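Local structure of putative glycyl-glycine endopeptidase lytM (Ruminococcus gnavus, 3NYY) at residues V41-M46 against T75-Y80; Y93-Q98 against V143-G148; D101-K106 against P137-V142; T169-Y174 against I221-G226. The protein probably acts as a metal-dependent endopeptidase of the M23 family, whose members typically cut peptide bonds in the bacterial cell wall. All blocks are in the same frame, centred on the assembly; numbering follows the deposited sequence.

Contact 1 (V41-M46 against T75-Y80); sequences VGLYWM and TGWDAY. With SO4 (sulfate ion), chain F.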
loop_
_atom_site.group_PDB
_atom_site.type_symbol
_atom_site.label_atom_id
_atom_site.label_comp_id
_atom_site.label_asym_id
_atom_site.label_seq_id
_atom_site.Cartn_x
_atom_site.Cartn_y
_atom_site.Cartn_z
ATOM N N VAL A 41 19.449 12.381 -9.345
ATOM C CA VAL A 41 19.269 11.302 -8.357
ATOM C C VAL A 41 20.511 10.388 -8.324
ATOM O O VAL A 41 20.976 9.952 -7.261
ATOM C CB VAL A 41 17.943 10.502 -8.548
ATOM C CG1 VAL A 41 18.034 9.464 -9.724
ATOM C CG2 VAL A 41 17.519 9.921 -7.209
ATOM N N GLY A 42 21.103 10.152 -9.481
ATOM C CA GLY A 42 22.335 9.390 -9.579
ATOM C C GLY A 42 23.473 10.049 -8.814
ATOM O O GLY A 42 24.215 9.376 -8.112
ATOM N N LEU A 43 23.576 11.370 -8.959
ATOM C CA LEU A 43 24.594 12.144 -8.224
ATOM C C LEU A 43 24.352 12.145 -6.722
ATOM O O LEU A 43 25.283 12.054 -5.932
ATOM C CB LEU A 43 24.673 13.564 -8.778
ATOM C CG LEU A 43 25.269 13.626 -10.193
ATOM C CD1 LEU A 43 24.989 15.011 -10.839
ATOM C CD2 LEU A 43 26.751 13.304 -10.221
ATOM N N TYR A 44 23.102 12.263 -6.339
ATOM C CA TYR A 44 22.684 12.192 -4.965
ATOM C C TYR A 44 23.080 10.875 -4.337
ATOM O O TYR A 44 23.648 10.871 -3.221
ATOM C CB TYR A 44 21.183 12.414 -4.904
ATOM C CG TYR A 44 20.574 12.183 -3.571
ATOM C CD1 TYR A 44 20.712 13.128 -2.558
ATOM C CD2 TYR A 44 19.827 11.042 -3.310
ATOM C CE1 TYR A 44 20.129 12.942 -1.313
ATOM C CE2 TYR A 44 19.237 10.848 -2.049
ATOM C CZ TYR A 44 19.400 11.809 -1.062
ATOM O OH TYR A 44 18.846 11.615 0.165
ATOM N N TRP A 45 22.846 9.768 -5.056
ATOM C CA TRP A 45 23.255 8.454 -4.533
ATOM C C TRP A 45 24.755 8.305 -4.402
ATOM O O TRP A 45 25.249 7.697 -3.442
ATOM C CB TRP A 45 22.668 7.321 -5.340
ATOM C CG TRP A 45 21.155 7.203 -5.206
ATOM C CD1 TRP A 45 20.396 7.456 -4.069
ATOM C CD2 TRP A 45 20.228 6.806 -6.233
ATOM N NE1 TRP A 45 19.067 7.243 -4.347
ATOM C CE2 TRP A 45 18.933 6.847 -5.658
ATOM C CE3 TRP A 45 20.370 6.437 -7.577
ATOM C CZ2 TRP A 45 17.774 6.513 -6.385
ATOM C CZ3 TRP A 45 19.230 6.120 -8.320
ATOM C CH2 TRP A 45 17.945 6.175 -7.723
HETATM N N MSE A 46 25.511 8.811 -5.382
HETATM C CA MSE A 46 26.955 8.750 -5.280
HETATM C C MSE A 46 27.489 9.560 -4.119
HETATM O O MSE A 46 28.337 9.074 -3.365
HETATM C CB MSE A 46 27.609 9.216 -6.602
HETATM C CG MSE A 46 27.542 8.191 -7.722
HETATM SE SE MSE A 46 28.501 6.573 -7.367
HETATM C CE MSE A 46 27.193 5.328 -7.206
ATOM N N THR A 75 35.336 6.325 -14.472
ATOM C CA THR A 75 35.017 5.147 -15.233
ATOM C C THR A 75 33.831 4.526 -14.524
ATOM O O THR A 75 33.781 4.473 -13.281
ATOM C CB THR A 75 36.192 4.166 -15.301
ATOM O OG1 THR A 75 36.454 3.661 -13.990
ATOM C CG2 THR A 75 37.427 4.887 -15.850
ATOM N N GLY A 76 32.844 4.116 -15.310
ATOM C CA GLY A 76 31.599 3.614 -14.765
ATOM C C GLY A 76 30.472 4.635 -14.798
ATOM O O GLY A 76 29.292 4.246 -14.801
ATOM N N TRP A 77 30.801 5.932 -14.796
ATOM C CA TRP A 77 29.744 6.965 -14.854
ATOM C C TRP A 77 28.757 6.748 -16.004
ATOM O O TRP A 77 27.545 6.757 -15.766
ATOM C CB TRP A 77 30.344 8.352 -14.947
ATOM C CG TRP A 77 29.339 9.410 -15.241
ATOM C CD1 TRP A 77 29.199 10.045 -16.410
ATOM C CD2 TRP A 77 28.369 9.962 -14.351
ATOM N NE1 TRP A 77 28.167 10.947 -16.340
ATOM C CE2 TRP A 77 27.632 10.915 -15.094
ATOM C CE3 TRP A 77 27.998 9.700 -13.030
ATOM C CZ2 TRP A 77 26.582 11.653 -14.542
ATOM C CZ3 TRP A 77 26.947 10.422 -12.477
ATOM C CH2 TRP A 77 26.239 11.380 -13.243
ATOM N N ASP A 78 29.275 6.551 -17.206
ATOM C CA ASP A 78 28.398 6.483 -18.386
ATOM C C ASP A 78 27.317 5.416 -18.222
ATOM O O ASP A 78 26.127 5.701 -18.415
ATOM C CB ASP A 78 29.174 6.286 -19.686
ATOM C CG ASP A 78 29.941 7.563 -20.101
ATOM O OD1 ASP A 78 29.600 8.707 -19.666
ATOM O OD2 ASP A 78 30.887 7.408 -20.874
ATOM N N ALA A 79 27.713 4.210 -17.824
ATOM C CA ALA A 79 26.703 3.136 -17.669
ATOM C C ALA A 79 25.724 3.421 -16.538
ATOM O O ALA A 79 24.532 3.140 -16.658
ATOM C CB ALA A 79 27.390 1.775 -17.453
ATOM N N TYR A 80 26.256 3.938 -15.434
ATOM C CA TYR A 80 25.469 4.244 -14.269
ATOM C C TYR A 80 24.436 5.309 -14.497
ATOM O O TYR A 80 23.271 5.117 -14.134
ATOM C CB TYR A 80 26.369 4.668 -13.127
ATOM C CG TYR A 80 25.693 5.238 -11.916
ATOM C CD1 TYR A 80 24.910 4.448 -11.086
ATOM C CD2 TYR A 80 25.825 6.564 -11.575
ATOM C CE1 TYR A 80 24.318 4.957 -9.947
ATOM C CE2 TYR A 80 25.261 7.084 -10.434
ATOM C CZ TYR A 80 24.496 6.285 -9.608
ATOM O OH TYR A 80 23.908 6.745 -8.452
HETATM S S SO4 F . 26.461 12.739 -19.220
HETATM O O1 SO4 F . 25.678 12.563 -17.992
HETATM O O2 SO4 F . 26.022 11.765 -20.213
HETATM O O3 SO4 F . 26.267 14.093 -19.700
HETATM O O4 SO4 F . 27.848 12.478 -18.826
#
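Gly-42 meets Tyr-80 where helix 37-48 passes the first turn of helix 77-88, within the helical LytM N-terminal region. With no side chain on Gly-42, the phenol comes right up to the backbone, and Tyr-80 OH lies 3.3 Å from Gly-42 CA. That hydroxyl donates to Gly-42 O at 2.7 Å, in the carbonyl plane and on a lone pair, while the same oxygen also takes the helical bond from Met-46 N. Tyr-80 can reach so far because its CG is anti to the backbone N (chi1 170°), which sends the ring out toward the neighbouring helix. One residue on, Leu-43 sets CD2 3.6 Å from Trp-77 CH2, the two side chains crossing at about a right angle. At the other end of the indole, Trp-77 NE1 donates to sulfate O4 at 2.9 Å, and Arg-85 also binds this ion, which probably came from the crystallisation liquor. Trp-45 places CB 3.4 Å from Tyr-80 OH, which lies at the edge of its indole, and its own NE1 is held by Pro-22 O. Selenomethionine Met-46, bent at chi2 and chi3, lays CE over one face of the phenol in a CH-pi contact, 4.2 Å from the ring centroid, while SE, oblique to the ring, makes the Met-aromatic contact. Tyrosine suits this buried place because its ring packs against apolar groups while its hydroxyl gives a helix carbonyl a second donor.

Contact 2 (Y93-Q98 against V143-G148); sequences YFPIPQ and VSMTDG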
loop_
_atom_site.group_PDB
_atom_site.type_symbol
_atom_site.label_atom_id
_atom_site.label_comp_id
_atom_site.label_asym_id
_atom_site.label_seq_id
_atom_site.Cartn_x
_atom_site.Cartn_y
_atom_site.Cartn_z
ATOM N N TYR A 93 4.108 10.855 -17.600
ATOM C CA TYR A 93 2.833 10.740 -16.906
ATOM C C TYR A 93 2.795 9.583 -15.896
ATOM O O TYR A 93 3.461 8.552 -16.075
ATOM C CB TYR A 93 1.718 10.511 -17.918
ATOM C CG TYR A 93 1.381 11.642 -18.820
ATOM C CD1 TYR A 93 0.819 12.813 -18.314
ATOM C CD2 TYR A 93 1.553 11.532 -20.207
ATOM C CE1 TYR A 93 0.471 13.850 -19.149
ATOM C CE2 TYR A 93 1.187 12.550 -21.047
ATOM C CZ TYR A 93 0.657 13.714 -20.526
ATOM O OH TYR A 93 0.243 14.756 -21.360
ATOM N N PHE A 94 2.034 9.807 -14.826
ATOM C CA PHE A 94 1.576 8.739 -13.945
ATOM C C PHE A 94 0.719 7.785 -14.822
ATOM O O PHE A 94 0.115 8.217 -15.802
ATOM C CB PHE A 94 0.712 9.397 -12.869
ATOM C CG PHE A 94 0.415 8.506 -11.689
ATOM C CD1 PHE A 94 1.385 8.258 -10.732
ATOM C CD2 PHE A 94 -0.855 7.970 -11.517
ATOM C CE1 PHE A 94 1.126 7.448 -9.670
ATOM C CE2 PHE A 94 -1.144 7.138 -10.428
ATOM C CZ PHE A 94 -0.148 6.862 -9.527
ATOM N N PRO A 95 0.659 6.476 -14.502
ATOM C CA PRO A 95 -0.052 5.539 -15.369
ATOM C C PRO A 95 -1.586 5.565 -15.309
ATOM O O PRO A 95 -2.227 4.964 -16.170
ATOM C CB PRO A 95 0.476 4.192 -14.890
ATOM C CG PRO A 95 0.808 4.423 -13.457
ATOM C CD PRO A 95 1.421 5.781 -13.466
ATOM N N ILE A 96 -2.149 6.241 -14.312
ATOM C CA ILE A 96 -3.609 6.307 -14.169
ATOM C C ILE A 96 -4.058 7.746 -14.418
ATOM O O ILE A 96 -3.600 8.665 -13.729
ATOM C CB ILE A 96 -4.104 5.875 -12.811
ATOM C CG1 ILE A 96 -3.482 4.546 -12.370
ATOM C CG2 ILE A 96 -5.671 5.725 -12.849
ATOM C CD1 ILE A 96 -3.597 3.385 -13.366
ATOM N N PRO A 97 -4.937 7.949 -15.413
ATOM C CA PRO A 97 -5.435 9.291 -15.669
ATOM C C PRO A 97 -6.289 9.836 -14.557
ATOM O O PRO A 97 -6.806 9.059 -13.729
ATOM C CB PRO A 97 -6.299 9.122 -16.942
ATOM C CG PRO A 97 -5.844 7.916 -17.585
ATOM C CD PRO A 97 -5.416 7.000 -16.433
ATOM N N GLN A 98 -6.435 11.162 -14.525
ATOM C CA GLN A 98 -7.433 11.791 -13.648
ATOM C C GLN A 98 -8.723 11.942 -14.464
ATOM O O GLN A 98 -8.702 12.095 -15.699
ATOM C CB GLN A 98 -6.952 13.128 -13.083
ATOM C CG GLN A 98 -6.483 14.141 -14.095
ATOM C CD GLN A 98 -6.144 15.498 -13.439
ATOM O OE1 GLN A 98 -7.020 16.143 -12.861
ATOM N NE2 GLN A 98 -4.879 15.931 -13.551
ATOM N N VAL A 143 -2.586 4.244 -18.897
ATOM C CA VAL A 143 -1.875 4.903 -19.960
ATOM C C VAL A 143 -0.382 4.719 -19.800
ATOM O O VAL A 143 0.140 4.463 -18.704
ATOM C CB VAL A 143 -2.203 6.398 -20.029
ATOM C CG1 VAL A 143 -3.695 6.596 -20.248
ATOM C CG2 VAL A 143 -1.690 7.158 -18.796
ATOM N N SER A 144 0.326 4.826 -20.909
ATOM C CA SER A 144 1.762 4.605 -20.930
ATOM C C SER A 144 2.453 5.774 -20.246
ATOM O O SER A 144 2.225 6.929 -20.586
ATOM C CB SER A 144 2.289 4.532 -22.357
ATOM O OG SER A 144 3.674 4.124 -22.391
HETATM N N MSE A 145 3.333 5.466 -19.327
HETATM C CA MSE A 145 4.077 6.512 -18.619
HETATM C C MSE A 145 5.076 7.201 -19.532
HETATM O O MSE A 145 5.470 8.329 -19.266
HETATM C CB MSE A 145 4.786 5.899 -17.413
HETATM C CG MSE A 145 3.811 5.402 -16.321
HETATM SE SE MSE A 145 4.711 4.413 -14.912
HETATM C CE MSE A 145 5.511 5.872 -14.013
ATOM N N THR A 146 5.523 6.475 -20.554
ATOM C CA THR A 146 6.633 6.866 -21.433
ATOM C C THR A 146 6.273 6.705 -22.903
ATOM O O THR A 146 5.334 5.994 -23.259
ATOM C CB THR A 146 7.865 5.938 -21.184
ATOM O OG1 THR A 146 7.580 4.615 -21.680
ATOM C CG2 THR A 146 8.213 5.860 -19.648
ATOM N N ASP A 147 7.053 7.338 -23.770
ATOM C CA ASP A 147 7.046 6.952 -25.152
ATOM C C ASP A 147 7.664 5.559 -25.191
ATOM O O ASP A 147 8.317 5.117 -24.231
ATOM C CB ASP A 147 7.940 7.885 -25.964
ATOM C CG ASP A 147 7.370 9.266 -26.174
ATOM O OD1 ASP A 147 6.229 9.572 -25.814
ATOM O OD2 ASP A 147 8.117 10.076 -26.788
ATOM N N GLY A 148 7.500 4.885 -26.310
ATOM C CA GLY A 148 8.218 3.632 -26.512
ATOM C C GLY A 148 7.623 2.747 -27.556
ATOM O O GLY A 148 6.949 3.242 -28.484
#
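Pro-95 O accepts a nearly straight hydrogen bond from Val-143 N, 2.8 Å long with an angle of 173° at the hydrogen. This bond joins the linker after helix 77-88 to the end of strand 141-143, which belongs to the M23 peptidase region. A second backbone link, Tyr-93 N to Met-145 O, is weak at 3.3 Å; together the two bonds hold the segments side by side in opposite directions. Proline suits position 95, where the carbonyl does the polar work across the contact and the ring supplies an apolar surface. Selenomethionine Met-145 lies alongside that ring, pointing the same way, with CG 3.7 Å from Pro-95 CD and SE next to the same carbon. Leu-238 of helix 235-240 packs on both side chains, and Phe-173 also touches Met-145. Ser-144, turned away from the linker, gives its OG to Thr-146 O at 2.6 Å, on a lone pair in the carbonyl plane, which ties the loop to itself two residues on. Val-143 divides its branches: with CG1 anti to the carbonyl carbon (chi1 -59°), CG2 falls between N and that carbon, 3.5 Å from Pro-95 O, whereas CG1 and Pro-97 CG reach toward each other, 3.7 Å apart.

Contact 3 (D101-K106 against P137-V142); sequences DDTEDK and PGYYPV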
loop_
_atom_site.group_PDB
_atom_site.type_symbol
_atom_site.label_atom_id
_atom_site.label_comp_id
_atom_site.label_asym_id
_atom_site.label_seq_id
_atom_site.Cartn_x
_atom_site.Cartn_y
_atom_site.Cartn_z
ATOM N N ASP A 101 -14.645 13.996 -16.081
ATOM C CA ASP A 101 -16.042 13.922 -15.628
ATOM C C ASP A 101 -16.071 13.879 -14.081
ATOM O O ASP A 101 -15.040 13.666 -13.449
ATOM C CB ASP A 101 -16.839 12.768 -16.319
ATOM C CG ASP A 101 -16.002 11.464 -16.617
ATOM O OD1 ASP A 101 -14.747 11.381 -16.419
ATOM O OD2 ASP A 101 -16.625 10.488 -17.100
ATOM N N ASP A 102 -17.226 14.126 -13.471
ATOM C CA ASP A 102 -17.354 14.054 -12.001
ATOM C C ASP A 102 -17.474 12.580 -11.571
ATOM O O ASP A 102 -18.540 12.137 -11.118
ATOM C CB ASP A 102 -18.573 14.866 -11.513
ATOM N N THR A 103 -16.381 11.826 -11.722
ATOM C CA THR A 103 -16.374 10.390 -11.450
ATOM C C THR A 103 -15.162 10.045 -10.567
ATOM O O THR A 103 -14.147 10.757 -10.561
ATOM C CB THR A 103 -16.397 9.531 -12.779
ATOM O OG1 THR A 103 -17.021 8.263 -12.538
ATOM C CG2 THR A 103 -15.014 9.275 -13.332
ATOM N N GLU A 104 -15.294 8.968 -9.793
ATOM C CA GLU A 104 -14.206 8.492 -8.943
ATOM C C GLU A 104 -12.922 8.209 -9.738
ATOM O O GLU A 104 -12.957 7.436 -10.685
ATOM C CB GLU A 104 -14.638 7.189 -8.244
ATOM C CG GLU A 104 -13.610 6.642 -7.248
ATOM C CD GLU A 104 -13.353 7.633 -6.157
ATOM O OE1 GLU A 104 -14.241 7.815 -5.295
ATOM O OE2 GLU A 104 -12.278 8.264 -6.188
ATOM N N ASP A 105 -11.798 8.806 -9.337
ATOM C CA ASP A 105 -10.513 8.453 -9.951
ATOM C C ASP A 105 -9.415 8.179 -8.927
ATOM O O ASP A 105 -8.223 8.198 -9.266
ATOM C CB ASP A 105 -10.074 9.535 -10.958
ATOM C CG ASP A 105 -9.782 10.903 -10.295
ATOM O OD1 ASP A 105 -9.927 11.012 -9.058
ATOM O OD2 ASP A 105 -9.412 11.875 -11.032
ATOM N N LYS A 106 -9.805 7.878 -7.692
ATOM C CA LYS A 106 -8.827 7.727 -6.608
ATOM C C LYS A 106 -8.144 6.360 -6.682
ATOM O O LYS A 106 -8.750 5.354 -7.043
ATOM C CB LYS A 106 -9.449 7.926 -5.218
ATOM C CG LYS A 106 -9.797 9.394 -4.947
ATOM C CD LYS A 106 -10.783 9.545 -3.751
ATOM C CE LYS A 106 -11.530 10.897 -3.776
ATOM N NZ LYS A 106 -12.435 11.085 -4.973
ATOM N N PRO A 137 -13.326 -3.929 -12.285
ATOM C CA PRO A 137 -12.483 -3.981 -13.462
ATOM C C PRO A 137 -13.038 -3.255 -14.685
ATOM O O PRO A 137 -14.238 -3.034 -14.782
ATOM C CB PRO A 137 -12.381 -5.479 -13.734
ATOM C CG PRO A 137 -13.661 -6.006 -13.356
ATOM C CD PRO A 137 -14.089 -5.194 -12.132
ATOM N N GLY A 138 -12.165 -2.865 -15.594
ATOM C CA GLY A 138 -12.617 -2.231 -16.831
ATOM C C GLY A 138 -13.086 -0.795 -16.698
ATOM O O GLY A 138 -13.838 -0.312 -17.559
ATOM N N TYR A 139 -12.681 -0.128 -15.630
ATOM C CA TYR A 139 -13.128 1.220 -15.303
ATOM C C TYR A 139 -12.005 2.268 -15.327
ATOM O O TYR A 139 -12.131 3.277 -16.010
ATOM C CB TYR A 139 -13.836 1.228 -13.950
ATOM C CG TYR A 139 -14.192 2.600 -13.461
ATOM C CD1 TYR A 139 -15.291 3.292 -13.970
ATOM C CD2 TYR A 139 -13.446 3.202 -12.481
ATOM C CE1 TYR A 139 -15.611 4.573 -13.515
ATOM C CE2 TYR A 139 -13.723 4.478 -12.031
ATOM C CZ TYR A 139 -14.832 5.154 -12.539
ATOM O OH TYR A 139 -15.090 6.415 -12.052
ATOM N N TYR A 140 -10.923 2.021 -14.589
ATOM C CA TYR A 140 -9.759 2.898 -14.618
ATOM C C TYR A 140 -8.937 2.655 -15.875
ATOM O O TYR A 140 -8.436 1.547 -16.093
ATOM C CB TYR A 140 -8.834 2.662 -13.411
ATOM C CG TYR A 140 -9.344 3.078 -12.079
ATOM C CD1 TYR A 140 -10.162 2.219 -11.345
ATOM C CD2 TYR A 140 -9.029 4.323 -11.571
ATOM C CE1 TYR A 140 -10.638 2.596 -10.099
ATOM C CE2 TYR A 140 -9.505 4.714 -10.321
ATOM C CZ TYR A 140 -10.295 3.851 -9.608
ATOM O OH TYR A 140 -10.741 4.287 -8.356
ATOM N N PRO A 141 -8.762 3.680 -16.734
ATOM C CA PRO A 141 -7.801 3.495 -17.821
ATOM C C PRO A 141 -6.369 3.407 -17.300
ATOM O O PRO A 141 -6.075 3.911 -16.203
ATOM C CB PRO A 141 -7.963 4.749 -18.685
ATOM C CG PRO A 141 -9.097 5.532 -18.063
ATOM C CD PRO A 141 -9.321 5.037 -16.712
ATOM N N VAL A 142 -5.522 2.751 -18.080
ATOM C CA VAL A 142 -4.080 2.653 -17.848
ATOM C C VAL A 142 -3.426 3.217 -19.096
ATOM O O VAL A 142 -3.706 2.778 -20.209
ATOM C CB VAL A 142 -3.663 1.206 -17.563
ATOM C CG1 VAL A 142 -2.146 1.109 -17.490
ATOM C CG2 VAL A 142 -4.342 0.703 -16.229
#
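With CG anti to the backbone N in Tyr-139 (chi1 173°) but beside it in Tyr-140 (chi1 -69°), two successive phenols both reach the 101-106 loop. They join the loop before strand 107-108 to the turn leading into strand 141-143, at the surface of the M23 peptidase fold. Tyr-139 OH is both acceptor and donor: Thr-103 OG1 gives it a hydrogen bond of 2.7 Å, and it donates in turn to Glu-104 O, also at 2.7 Å, on a lone pair in the carbonyl plane. Both partners lie at the edge of the Tyr-139 ring, and Tyr-250 forms an edge-to-face pair with it. A tyrosine suits such a site, its rigid ring reaching from one loop to the other and its hydroxyl joining a side chain to a backbone carbonyl. Tyr-140 works further along the loop, its OH weakly bonded to Lys-106 O and also held by Lys-134 N. At its edge lies Asp-105 C, 3.7 Å from Tyr-140 CE2. Glu-104, bent at chi2, folds back on its own loop: OE2 takes Lys-106 N on its anti lone pair at 2.9 Å and forms a salt bridge with Lys-106 NZ at 3.1 Å.

Contact 4 (T169-Y174 against I221-G226); sequences TGAYFY and IYLKEG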
loop_
_atom_site.group_PDB
_atom_site.type_symbol
_atom_site.label_atom_id
_atom_site.label_comp_id
_atom_site.label_asym_id
_atom_site.label_seq_id
_atom_site.Cartn_x
_atom_site.Cartn_y
_atom_site.Cartn_z
ATOM N N THR A 169 15.078 5.393 -23.568
ATOM C CA THR A 169 16.325 5.337 -22.814
ATOM C C THR A 169 16.705 3.920 -22.378
ATOM O O THR A 169 17.836 3.698 -21.915
ATOM C CB THR A 169 16.325 6.361 -21.657
ATOM O OG1 THR A 169 15.980 7.655 -22.191
ATOM C CG2 THR A 169 17.729 6.478 -20.994
ATOM N N GLY A 170 15.775 2.967 -22.557
ATOM C CA GLY A 170 16.083 1.545 -22.463
ATOM C C GLY A 170 15.372 0.723 -21.403
ATOM O O GLY A 170 15.532 -0.497 -21.350
ATOM N N ALA A 171 14.616 1.368 -20.550
ATOM C CA ALA A 171 13.882 0.611 -19.550
ATOM C C ALA A 171 12.641 -0.054 -20.133
ATOM O O ALA A 171 12.079 0.388 -21.125
ATOM C CB ALA A 171 13.480 1.501 -18.356
ATOM N N TYR A 172 12.253 -1.157 -19.500
ATOM C CA TYR A 172 11.044 -1.897 -19.858
ATOM C C TYR A 172 10.012 -1.601 -18.767
ATOM O O TYR A 172 10.227 -1.920 -17.598
ATOM C CB TYR A 172 11.372 -3.376 -19.902
ATOM C CG TYR A 172 10.212 -4.279 -20.241
ATOM C CD1 TYR A 172 9.442 -4.797 -19.247
ATOM C CD2 TYR A 172 9.985 -4.722 -21.526
ATOM C CE1 TYR A 172 8.378 -5.655 -19.516
ATOM C CE2 TYR A 172 8.930 -5.601 -21.798
ATOM C CZ TYR A 172 8.159 -6.073 -20.786
ATOM O OH TYR A 172 7.115 -6.964 -21.021
ATOM N N PHE A 173 8.890 -1.001 -19.168
ATOM C CA PHE A 173 7.780 -0.709 -18.269
ATOM C C PHE A 173 6.727 -1.786 -18.423
ATOM O O PHE A 173 6.236 -2.028 -19.523
ATOM C CB PHE A 173 7.224 0.685 -18.594
ATOM C CG PHE A 173 8.113 1.795 -18.109
ATOM C CD1 PHE A 173 9.306 2.123 -18.741
ATOM C CD2 PHE A 173 7.755 2.492 -16.964
ATOM C CE1 PHE A 173 10.134 3.132 -18.203
ATOM C CE2 PHE A 173 8.533 3.488 -16.453
ATOM C CZ PHE A 173 9.741 3.814 -17.063
ATOM N N TYR A 174 6.371 -2.422 -17.303
ATOM C CA TYR A 174 5.531 -3.590 -17.266
ATOM C C TYR A 174 4.225 -3.276 -16.604
ATOM O O TYR A 174 4.243 -2.800 -15.483
ATOM C CB TYR A 174 6.297 -4.668 -16.474
ATOM C CG TYR A 174 5.584 -5.976 -16.197
ATOM C CD1 TYR A 174 5.267 -6.854 -17.229
ATOM C CD2 TYR A 174 5.254 -6.355 -14.905
ATOM C CE1 TYR A 174 4.640 -8.065 -16.935
ATOM C CE2 TYR A 174 4.658 -7.562 -14.640
ATOM C CZ TYR A 174 4.357 -8.419 -15.658
ATOM O OH TYR A 174 3.725 -9.637 -15.404
ATOM N N ILE A 221 9.267 -2.001 -13.395
ATOM C CA ILE A 221 10.293 -1.380 -14.278
ATOM C C ILE A 221 11.482 -2.309 -14.240
ATOM O O ILE A 221 11.994 -2.630 -13.145
ATOM C CB ILE A 221 10.692 0.017 -13.794
ATOM C CG1 ILE A 221 9.479 0.923 -13.755
ATOM C CG2 ILE A 221 11.779 0.638 -14.751
ATOM C CD1 ILE A 221 9.671 2.330 -13.154
ATOM N N TYR A 222 11.969 -2.640 -15.429
ATOM C CA TYR A 222 13.078 -3.579 -15.559
ATOM C C TYR A 222 14.201 -2.999 -16.406
ATOM O O TYR A 222 13.966 -2.419 -17.489
ATOM C CB TYR A 222 12.634 -4.906 -16.218
ATOM C CG TYR A 222 11.654 -5.706 -15.401
ATOM C CD1 TYR A 222 10.318 -5.328 -15.332
ATOM C CD2 TYR A 222 12.063 -6.813 -14.667
ATOM C CE1 TYR A 222 9.407 -6.063 -14.591
ATOM C CE2 TYR A 222 11.148 -7.555 -13.911
ATOM C CZ TYR A 222 9.829 -7.171 -13.889
ATOM O OH TYR A 222 8.925 -7.914 -13.104
ATOM N N LEU A 223 15.428 -3.208 -15.932
ATOM C CA LEU A 223 16.634 -2.875 -16.689
ATOM C C LEU A 223 17.425 -4.130 -16.927
ATOM O O LEU A 223 17.508 -4.986 -16.075
ATOM C CB LEU A 223 17.495 -1.911 -15.879
ATOM C CG LEU A 223 16.912 -0.501 -15.627
ATOM C CD1 LEU A 223 17.924 0.324 -14.765
ATOM C CD2 LEU A 223 16.565 0.154 -16.895
ATOM N N LYS A 224 18.019 -4.212 -18.103
ATOM C CA LYS A 224 18.781 -5.386 -18.494
ATOM C C LYS A 224 20.221 -5.270 -18.017
ATOM O O LYS A 224 20.852 -4.228 -18.177
ATOM C CB LYS A 224 18.673 -5.593 -19.998
ATOM C CG LYS A 224 18.891 -7.072 -20.387
ATOM C CD LYS A 224 18.435 -7.395 -21.806
ATOM C CE LYS A 224 18.706 -8.876 -22.124
ATOM N NZ LYS A 224 18.325 -9.176 -23.549
ATOM N N GLU A 225 20.722 -6.319 -17.359
ATOM C CA GLU A 225 22.112 -6.397 -16.925
ATOM C C GLU A 225 22.632 -7.760 -17.356
ATOM O O GLU A 225 22.113 -8.816 -16.947
ATOM C CB GLU A 225 22.225 -6.223 -15.422
ATOM C CG GLU A 225 23.659 -6.199 -14.942
ATOM C CD GLU A 225 23.799 -5.898 -13.437
ATOM O OE1 GLU A 225 23.829 -4.715 -13.072
ATOM O OE2 GLU A 225 23.892 -6.843 -12.639
ATOM N N GLY A 226 23.604 -7.756 -18.258
ATOM C CA GLY A 226 23.959 -8.982 -18.939
ATOM C C GLY A 226 22.723 -9.490 -19.686
ATOM O O GLY A 226 21.979 -8.726 -20.335
HETATM O O HOH W 1 17.786 -1.879 -20.052
#
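Strands 172-174 and 221-225 run antiparallel with their axes at 150°, and the hydrogen-bonded pair Tyr-172 and Tyr-222 exchanges two bonds, each N to O distance being 2.9 Å. The next pair, Phe-173 with Ile-221, is non-hydrogen-bonded, and its side chains go to the opposite face of the sheet from those tyrosines. There Ile-221 lies alongside the phenyl ring, bringing CD1 to 3.7 Å from Phe-173 CE2 while CG2 sits over a face of that ring. Ala-171 CB meets Leu-223 CD2 at 3.7 Å, and the small alanine lets the leucine come close to its backbone; helix 77-88 packs on Leu-223. The other face carries tyrosines. Tyr-222, with CG beside its backbone N (chi1 -65°), meets two tyrosines of the partner strand along one edge. Its CD1 lies 4.0 Å from Tyr-172 CD1, and on the CE1 side its ring turns an edge toward the face of Tyr-174, in an offset edge-to-face pair with planes at 90°. Tyrosine suits this partly exposed face, since the rings pack together and their hydroxyls can find polar partners: Tyr-222 OH bonds to Gly-124 O. A nonaethylene glycol, probably from the crystallisation liquor, lies beside Tyr-222. Beyond the paired residues a water bridges Gly-170 O and Lys-224 N, prolonging the ladder. Phe-173 and Ile-221 on one face and tyrosines on the other fit the large antiparallel sheet of M23 peptidases.

Contacts 1, 2 and 4 are buried, whereas contact 3 lies at the surface. Contact 1 joins helices of the N-terminal region, and the other three build the peptidase part; helix 77-88 belongs to contact 1 and also packs on Leu-223 of contact 4, the two centres being about 17 Å apart. Contact 3 is nested in the chain loop that contact 2 closes, and the two touch where Pro-97 meets Pro-141. Contact 2 in turn meets contact 4 through Met-145 and Thr-146 against Phe-173. Backbone pairing dominates contacts 2 and 4, most regularly in the latter, while tyrosine hydroxyls seeking carbonyls tie contacts 1 and 3; the salt bridge of contact 3 lies within its own loop.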